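Protein-glutamine gamma-glutamyltransferase (Pagrus major, PDB 1G0D) catalyses, probably in a calcium-dependent manner, acyl transfer from peptide-bound glutamine to lysine side chains and other primary amines, cross-linking or aminating proteins. Local coordinates at residues 620-625 / 631-636; 605-610 / 668-673; 389-394 / 451-456. All blocks are in the same frame, centred on the assembly; numbering follows the deposited sequence.

Interaction 1: residues 620-625 / 631-636; sequences FTLEGA and TQIHVN
Phe-620 and Ile-633 face each other as an antiparallel hydrogen-bonded pair, joined by two backbone hydrogen bonds. Phe-620 N gives its hydrogen to Ile-633 O at 2.8 Å, and Ile-633 N returns one to Phe-620 O at 2.7 Å, both close to straight. One step beyond the non-hydrogen-bonded pair Thr-621 and Gln-632, Leu-622 and Thr-631 repeat the pattern. There Leu-622 N reaches Thr-631 O at 2.6 Å, while the bond from Thr-631 N to Leu-622 O is more bent, 133° at the hydrogen.

Phe-620, Ile-633, Thr-631 and Leu-622 send their side chains to the same face of the sheet. CB of Phe-620 lies 3.9 Å from CB of Ile-633. With CG of Phe-620 anti to its own carbonyl carbon (chi1 -78°), the ring edge meets Val-635, whose CG2 approaches CE2 at 3.4 Å near the ring plane. Further along, Ile-633 CD1 and Leu-622 CD2 touch at 4.1 Å. Thr-631 packs on Leu-649, its OG1 hydrogen-bonded to Ser-629 O. Val-647 and Leu-649 of strand 644-651 pack against this largely apolar face. On the other face, Thr-621 and Gln-632 lie alongside, OG1 of the threonine against CG of the glutamine.

The antiparallel directions, 155° apart, and the short connection identify a beta hairpin, with strand 628-634 at the edge of a sheet in the C-terminal immunoglobulin-like domain.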
# COMPACT_ATOMS: atom_id res chain seq x y z
N PHE A 620 16.99 13.35 -10.72
CA PHE A 620 16.09 12.40 -11.35
C PHE A 620 16.48 11.10 -10.64
O PHE A 620 17.67 10.87 -10.41
CB PHE A 620 16.40 12.28 -12.84
CG PHE A 620 15.88 13.42 -13.67
CD1 PHE A 620 14.57 13.41 -14.13
CD2 PHE A 620 16.69 14.49 -14.00
CE1 PHE A 620 14.07 14.48 -14.90
CE2 PHE A 620 16.21 15.56 -14.76
CZ PHE A 620 14.90 15.55 -15.21
N THR A 621 15.50 10.28 -10.25
CA THR A 621 15.80 8.98 -9.61
C THR A 621 15.10 7.95 -10.45
O THR A 621 13.91 8.08 -10.70
CB THR A 621 15.23 8.88 -8.21
OG1 THR A 621 15.56 10.06 -7.47
CG2 THR A 621 15.76 7.62 -7.53
N LEU A 622 15.82 6.91 -10.90
CA LEU A 622 15.21 5.90 -11.76
C LEU A 622 15.23 4.50 -11.17
O LEU A 622 16.19 4.11 -10.53
CB LEU A 622 15.92 5.82 -13.11
CG LEU A 622 16.29 6.95 -14.08
CD1 LEU A 622 15.62 6.69 -15.40
CD2 LEU A 622 15.89 8.28 -13.56
N GLU A 623 14.16 3.73 -11.37
CA GLU A 623 14.13 2.37 -10.88
C GLU A 623 13.08 1.54 -11.59
O GLU A 623 12.14 2.07 -12.18
CB GLU A 623 13.84 2.36 -9.39
CG GLU A 623 12.38 2.39 -9.11
CD GLU A 623 12.08 2.04 -7.68
OE1 GLU A 623 12.56 0.99 -7.21
OE2 GLU A 623 11.38 2.84 -7.03
N GLY A 624 13.25 0.22 -11.53
CA GLY A 624 12.29 -0.68 -12.15
C GLY A 624 12.56 -2.11 -11.71
O GLY A 624 13.71 -2.53 -11.76
N ALA A 625 11.53 -2.83 -11.25
CA ALA A 625 11.67 -4.23 -10.84
C ALA A 625 12.20 -4.89 -12.09
O ALA A 625 11.62 -4.72 -13.16
CB ALA A 625 10.31 -4.82 -10.49
N THR A 631 18.27 4.75 -9.02
CA THR A 631 19.51 5.37 -9.47
C THR A 631 19.29 6.84 -9.71
O THR A 631 18.29 7.21 -10.31
CB THR A 631 19.95 4.73 -10.76
OG1 THR A 631 20.20 3.34 -10.52
CG2 THR A 631 21.19 5.40 -11.26
N GLN A 632 20.22 7.68 -9.27
CA GLN A 632 20.07 9.12 -9.47
C GLN A 632 20.88 9.82 -10.56
O GLN A 632 22.01 9.45 -10.86
CB GLN A 632 20.32 9.83 -8.15
CG GLN A 632 19.17 9.77 -7.17
CD GLN A 632 19.46 10.50 -5.88
OE1 GLN A 632 18.56 10.75 -5.07
NE2 GLN A 632 20.73 10.84 -5.67
N ILE A 633 20.27 10.83 -11.16
CA ILE A 633 20.91 11.67 -12.17
C ILE A 633 20.74 13.10 -11.67
O ILE A 633 19.62 13.61 -11.62
CB ILE A 633 20.21 11.63 -13.52
CG1 ILE A 633 19.94 10.18 -13.92
CG2 ILE A 633 21.04 12.42 -14.54
CD1 ILE A 633 19.22 10.07 -15.21
N HIS A 634 21.83 13.75 -11.27
CA HIS A 634 21.73 15.12 -10.79
C HIS A 634 21.89 16.09 -11.94
O HIS A 634 22.87 16.04 -12.68
CB HIS A 634 22.80 15.38 -9.72
CG HIS A 634 22.54 14.66 -8.43
ND1 HIS A 634 22.81 13.32 -8.25
CD2 HIS A 634 22.03 15.09 -7.25
CE1 HIS A 634 22.48 12.96 -7.03
NE2 HIS A 634 22.00 14.01 -6.39
N VAL A 635 20.90 16.95 -12.14
CA VAL A 635 20.95 17.97 -13.17
C VAL A 635 22.04 18.94 -12.74
O VAL A 635 21.98 19.50 -11.64
CB VAL A 635 19.62 18.76 -13.25
CG1 VAL A 635 19.79 19.98 -14.15
CG2 VAL A 635 18.50 17.86 -13.75
N ASN A 636 23.06 19.11 -13.57
CA ASN A 636 24.14 20.02 -13.20
C ASN A 636 23.77 21.42 -13.66
O ASN A 636 23.73 21.72 -14.86
CB ASN A 636 25.47 19.54 -13.82
CG ASN A 636 25.98 18.21 -13.18
OD1 ASN A 636 26.48 17.31 -13.88
ND2 ASN A 636 25.85 18.11 -11.84

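Interaction 2: residues 605-610 / 668-673; sequences VSFTNP and DRLKDV
Phe-607 places the CE1–CZ side of its ring against one methyl of Leu-670, CD1, and the two side chains approach from opposite directions. The contact belongs to the interior of the C-terminal immunoglobulin-like beta-sandwich: strand 601-608, which carries Phe-607, lies in one sheet, whereas segment 668-673 links strands 659-666 and 673-682 of the other. The evidence for a contact made by side chains alone is the separation of the backbones, since even the nearest CA atoms, those of Phe-607 and Val-673, are 9.7 Å apart.

CD1 of Leu-670 comes to 3.5 Å from CE1 of Phe-607 and to 3.8 Å from CZ, an oblique approach to the ring. The first torsion of the phenylalanine sets this direction: at chi1 89°, CG lies between the backbone N and the carbonyl carbon, and the ring extends from the strand toward the leucine. Leu-615 touches both side chains, while Val-645 and Pro-585 also pack against Phe-607, so that the ring is buried among apolar neighbours.

The loop has polar ties of its own. Within it, Arg-669 N donates to Asp-668 OD2 in a bent bond, meeting the oxygen from above the carboxylate plane; the same oxygen also accepts from Lys-616 N. Asp-672 also forms a salt bridge with Arg-171, and Lys-671 one with Asp-666.

Just past the end of strand 601-608, CD of Pro-610 reaches toward Leu-670 and lies 4.0 Å from the same CD1 methyl that touches Phe-607.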
# COMPACT_ATOMS: atom_id res chain seq x y z
N VAL A 605 14.92 10.76 -20.09
CA VAL A 605 13.81 11.45 -19.46
C VAL A 605 13.97 12.95 -19.72
O VAL A 605 15.07 13.47 -19.75
CB VAL A 605 13.73 11.07 -17.95
CG1 VAL A 605 15.10 10.80 -17.42
CG2 VAL A 605 12.97 12.12 -17.19
N SER A 606 12.84 13.63 -19.93
CA SER A 606 12.86 15.05 -20.24
C SER A 606 11.55 15.79 -19.93
O SER A 606 10.48 15.21 -20.03
CB SER A 606 13.15 15.22 -21.73
OG SER A 606 11.96 15.47 -22.46
N PHE A 607 11.63 17.07 -19.57
CA PHE A 607 10.43 17.87 -19.31
C PHE A 607 10.73 19.35 -19.46
O PHE A 607 11.86 19.74 -19.71
CB PHE A 607 9.80 17.53 -17.92
CG PHE A 607 10.33 18.35 -16.75
CD1 PHE A 607 9.58 19.41 -16.24
CD2 PHE A 607 11.52 18.01 -16.11
CE1 PHE A 607 10.01 20.12 -15.11
CE2 PHE A 607 11.96 18.71 -14.98
CZ PHE A 607 11.19 19.77 -14.48
N THR A 608 9.70 20.18 -19.36
CA THR A 608 9.86 21.61 -19.48
C THR A 608 9.40 22.32 -18.22
O THR A 608 8.28 22.15 -17.79
CB THR A 608 9.04 22.18 -20.66
OG1 THR A 608 9.62 21.77 -21.90
CG2 THR A 608 9.02 23.69 -20.61
N ASN A 609 10.28 23.11 -17.63
CA ASN A 609 9.95 23.88 -16.44
C ASN A 609 8.67 24.72 -16.67
O ASN A 609 8.66 25.62 -17.50
CB ASN A 609 11.11 24.81 -16.14
CG ASN A 609 10.93 25.58 -14.88
OD1 ASN A 609 9.91 25.45 -14.20
ND2 ASN A 609 11.92 26.41 -14.54
N PRO A 610 7.57 24.42 -15.97
CA PRO A 610 6.33 25.19 -16.14
C PRO A 610 6.35 26.42 -15.21
O PRO A 610 5.44 27.25 -15.20
CB PRO A 610 5.25 24.20 -15.72
CG PRO A 610 5.89 23.47 -14.61
CD PRO A 610 7.39 23.35 -14.98
N ASP A 668 13.95 22.44 -5.82
CA ASP A 668 13.55 23.37 -4.77
C ASP A 668 12.13 23.89 -4.96
O ASP A 668 11.32 23.84 -4.04
CB ASP A 668 14.51 24.57 -4.68
CG ASP A 668 14.62 25.35 -5.98
OD1 ASP A 668 15.19 26.46 -5.95
OD2 ASP A 668 14.14 24.86 -7.02
N ARG A 669 11.83 24.36 -6.17
CA ARG A 669 10.53 24.90 -6.48
C ARG A 669 9.55 23.95 -7.17
O ARG A 669 8.34 24.20 -7.18
CB ARG A 669 10.70 26.15 -7.32
CG ARG A 669 11.69 27.13 -6.71
CD ARG A 669 11.06 27.91 -5.56
NE ARG A 669 10.57 29.19 -6.04
CZ ARG A 669 9.34 29.39 -6.50
NH1 ARG A 669 8.96 30.61 -6.93
NH2 ARG A 669 8.47 28.38 -6.51
N LEU A 670 10.06 22.87 -7.77
CA LEU A 670 9.20 21.87 -8.44
C LEU A 670 9.37 20.53 -7.76
O LEU A 670 10.45 19.90 -7.84
CB LEU A 670 9.53 21.69 -9.90
CG LEU A 670 8.41 21.89 -10.92
CD1 LEU A 670 8.56 20.87 -12.01
CD2 LEU A 670 7.07 21.82 -10.30
N LYS A 671 8.30 20.10 -7.09
CA LYS A 671 8.33 18.85 -6.38
C LYS A 671 7.17 18.00 -6.82
O LYS A 671 6.17 18.53 -7.31
CB LYS A 671 8.23 19.09 -4.86
CG LYS A 671 8.98 20.31 -4.33
CD LYS A 671 8.75 20.52 -2.84
CE LYS A 671 10.08 20.57 -2.10
NZ LYS A 671 11.13 19.68 -2.76
N ASP A 672 7.33 16.67 -6.65
CA ASP A 672 6.28 15.71 -6.97
C ASP A 672 6.14 15.60 -8.50
O ASP A 672 5.07 15.80 -9.07
CB ASP A 672 4.97 16.20 -6.30
CG ASP A 672 4.00 15.08 -5.97
OD1 ASP A 672 2.77 15.31 -6.10
OD2 ASP A 672 4.44 13.99 -5.56
N VAL A 673 7.23 15.30 -9.18
CA VAL A 673 7.15 15.16 -10.62
C VAL A 673 7.52 13.72 -11.06
O VAL A 673 8.65 13.27 -10.85
CB VAL A 673 8.07 16.20 -11.33
CG1 VAL A 673 7.95 16.05 -12.82
CG2 VAL A 673 7.68 17.60 -10.89

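Interaction 3: residues 389-394 / 451-456; sequences FVFAEV and EVYKKA
Phe-391 projects from helix 387-395 with its outer ring atoms against three side chains of helix 447-456. Ala-456 sits over one face: its CB is 4.2 Å from the ring centroid and 28° off the normal, a CH-pi contact. The other two approach at the ring's edge, near its plane, Val-452 with CG1 at 4.1 Å from CE2 and Tyr-453 with CD1 at 3.9 Å from CZ. From the tyrosine's side, CZ likewise lies at the edge of its ring, so the two aromatic groups meet edge to edge and do not stack.

CG of Phe-391 is anti to the backbone N (chi1 -179°), which points the ring at the other helix; the axes of the two short segments come no closer than 12.8 Å. Replacing Phe-391 with an alanine would probably open a gap between the helices and leave Ala-456, Val-452 and the CD1 edge of Tyr-453 without their shared partner.

Tyr-453 OH is hydrogen-bonded to Asn-395 OD1, joining its helix to a residue that probably binds calcium, as in related enzymes. Ile-376 of helix 373-378 also packs against Phe-391, and elsewhere on helix 387-395 Glu-393 touches Trp-334 and the active-site residue His-332 of strand 329-339.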
# COMPACT_ATOMS: atom_id res chain seq x y z
N PHE A 389 -13.11 0.73 13.80
CA PHE A 389 -12.27 1.73 13.20
C PHE A 389 -12.30 1.68 11.72
O PHE A 389 -12.31 2.73 11.08
CB PHE A 389 -10.84 1.59 13.66
CG PHE A 389 -10.63 2.14 15.00
CD1 PHE A 389 -10.88 1.36 16.13
CD2 PHE A 389 -10.32 3.48 15.16
CE1 PHE A 389 -10.84 1.92 17.40
CE2 PHE A 389 -10.28 4.04 16.43
CZ PHE A 389 -10.54 3.26 17.54
N VAL A 390 -12.31 0.47 11.17
CA VAL A 390 -12.34 0.31 9.72
C VAL A 390 -13.73 0.60 9.15
O VAL A 390 -13.86 1.05 8.03
CB VAL A 390 -11.90 -1.08 9.30
CG1 VAL A 390 -12.05 -1.23 7.75
CG2 VAL A 390 -10.45 -1.33 9.78
N PHE A 391 -14.77 0.36 9.93
CA PHE A 391 -16.12 0.65 9.48
C PHE A 391 -16.29 2.20 9.49
O PHE A 391 -16.99 2.76 8.64
CB PHE A 391 -17.12 -0.02 10.43
CG PHE A 391 -18.57 0.18 10.05
CD1 PHE A 391 -19.26 1.32 10.45
CD2 PHE A 391 -19.24 -0.75 9.29
CE1 PHE A 391 -20.59 1.51 10.11
CE2 PHE A 391 -20.58 -0.56 8.94
CZ PHE A 391 -21.24 0.57 9.35
N ALA A 392 -15.64 2.90 10.43
CA ALA A 392 -15.76 4.37 10.53
C ALA A 392 -15.10 5.05 9.37
O ALA A 392 -15.61 6.01 8.81
CB ALA A 392 -15.13 4.87 11.81
N GLU A 393 -13.94 4.54 9.04
CA GLU A 393 -13.13 5.06 7.95
C GLU A 393 -13.92 5.29 6.66
O GLU A 393 -13.71 6.25 5.92
CB GLU A 393 -12.01 4.04 7.69
CG GLU A 393 -11.19 4.28 6.46
CD GLU A 393 -10.15 5.34 6.70
OE1 GLU A 393 -10.00 6.19 5.81
OE2 GLU A 393 -9.51 5.32 7.79
N VAL A 394 -14.85 4.39 6.43
CA VAL A 394 -15.64 4.33 5.24
C VAL A 394 -17.13 4.74 5.47
O VAL A 394 -17.86 4.98 4.51
CB VAL A 394 -15.41 2.86 4.73
CG1 VAL A 394 -16.62 2.02 4.88
CG2 VAL A 394 -14.86 2.84 3.38
N GLU A 451 -30.37 -0.81 7.13
CA GLU A 451 -30.38 -1.74 8.21
C GLU A 451 -29.01 -2.08 8.74
O GLU A 451 -28.90 -2.59 9.85
CB GLU A 451 -31.16 -2.99 7.83
CG GLU A 451 -30.70 -3.64 6.55
CD GLU A 451 -31.75 -4.61 5.97
OE1 GLU A 451 -32.87 -4.13 5.67
OE2 GLU A 451 -31.44 -5.83 5.83
N VAL A 452 -27.94 -1.80 7.98
CA VAL A 452 -26.59 -2.09 8.48
C VAL A 452 -26.13 -0.95 9.37
O VAL A 452 -25.47 -1.17 10.37
CB VAL A 452 -25.55 -2.27 7.31
CG1 VAL A 452 -24.13 -2.34 7.87
CG2 VAL A 452 -25.85 -3.58 6.56
N TYR A 453 -26.47 0.26 8.98
CA TYR A 453 -26.12 1.45 9.74
C TYR A 453 -26.87 1.37 11.05
O TYR A 453 -26.35 1.74 12.09
CB TYR A 453 -26.58 2.70 9.01
CG TYR A 453 -25.55 3.19 8.04
CD1 TYR A 453 -24.34 2.50 7.87
CD2 TYR A 453 -25.76 4.35 7.32
CE1 TYR A 453 -23.35 2.96 7.00
CE2 TYR A 453 -24.79 4.82 6.44
CZ TYR A 453 -23.59 4.12 6.28
OH TYR A 453 -22.64 4.57 5.39
N LYS A 454 -28.10 0.87 10.97
CA LYS A 454 -28.92 0.73 12.16
C LYS A 454 -28.24 -0.27 13.09
O LYS A 454 -27.99 0.01 14.25
CB LYS A 454 -30.33 0.25 11.77
CG LYS A 454 -31.28 1.35 11.23
CD LYS A 454 -32.78 0.92 11.31
CE LYS A 454 -33.36 0.31 9.98
NZ LYS A 454 -33.22 -1.20 9.76
N LYS A 455 -27.91 -1.42 12.56
CA LYS A 455 -27.23 -2.44 13.33
C LYS A 455 -25.89 -1.98 13.95
O LYS A 455 -25.60 -2.20 15.12
CB LYS A 455 -27.01 -3.64 12.40
CG LYS A 455 -26.06 -4.72 12.87
CD LYS A 455 -25.95 -5.79 11.79
CE LYS A 455 -25.14 -7.00 12.23
NZ LYS A 455 -24.56 -7.62 10.99
N ALA A 456 -25.06 -1.31 13.16
CA ALA A 456 -23.75 -0.91 13.61
C ALA A 456 -23.65 0.38 14.41
O ALA A 456 -22.59 0.69 15.00
CB ALA A 456 -22.83 -0.84 12.42

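How the interactions relate
Along the chain, interaction 3 closes before the other two open, and interaction 1 is nested inside the loop closed by interaction 2. Interactions 1 and 2 share the C-terminal immunoglobulin-like domain, their centres about 14 Å apart. They meet directly: Phe-620 CE1 lies 3.5 Å from Val-605 CG2, bringing the hairpin's sheet against strand 601-608 of the other sheet, so both contacts contribute to one sandwich interior. Interaction 3 is a separate helix pair, with its centre about 45 Å from that of interaction 1 and about 43 Å from that of interaction 2. It lies beside residues that probably bind calcium, Asn-395 and Glu-449, on the opposite side of the chain's centre from interaction 1.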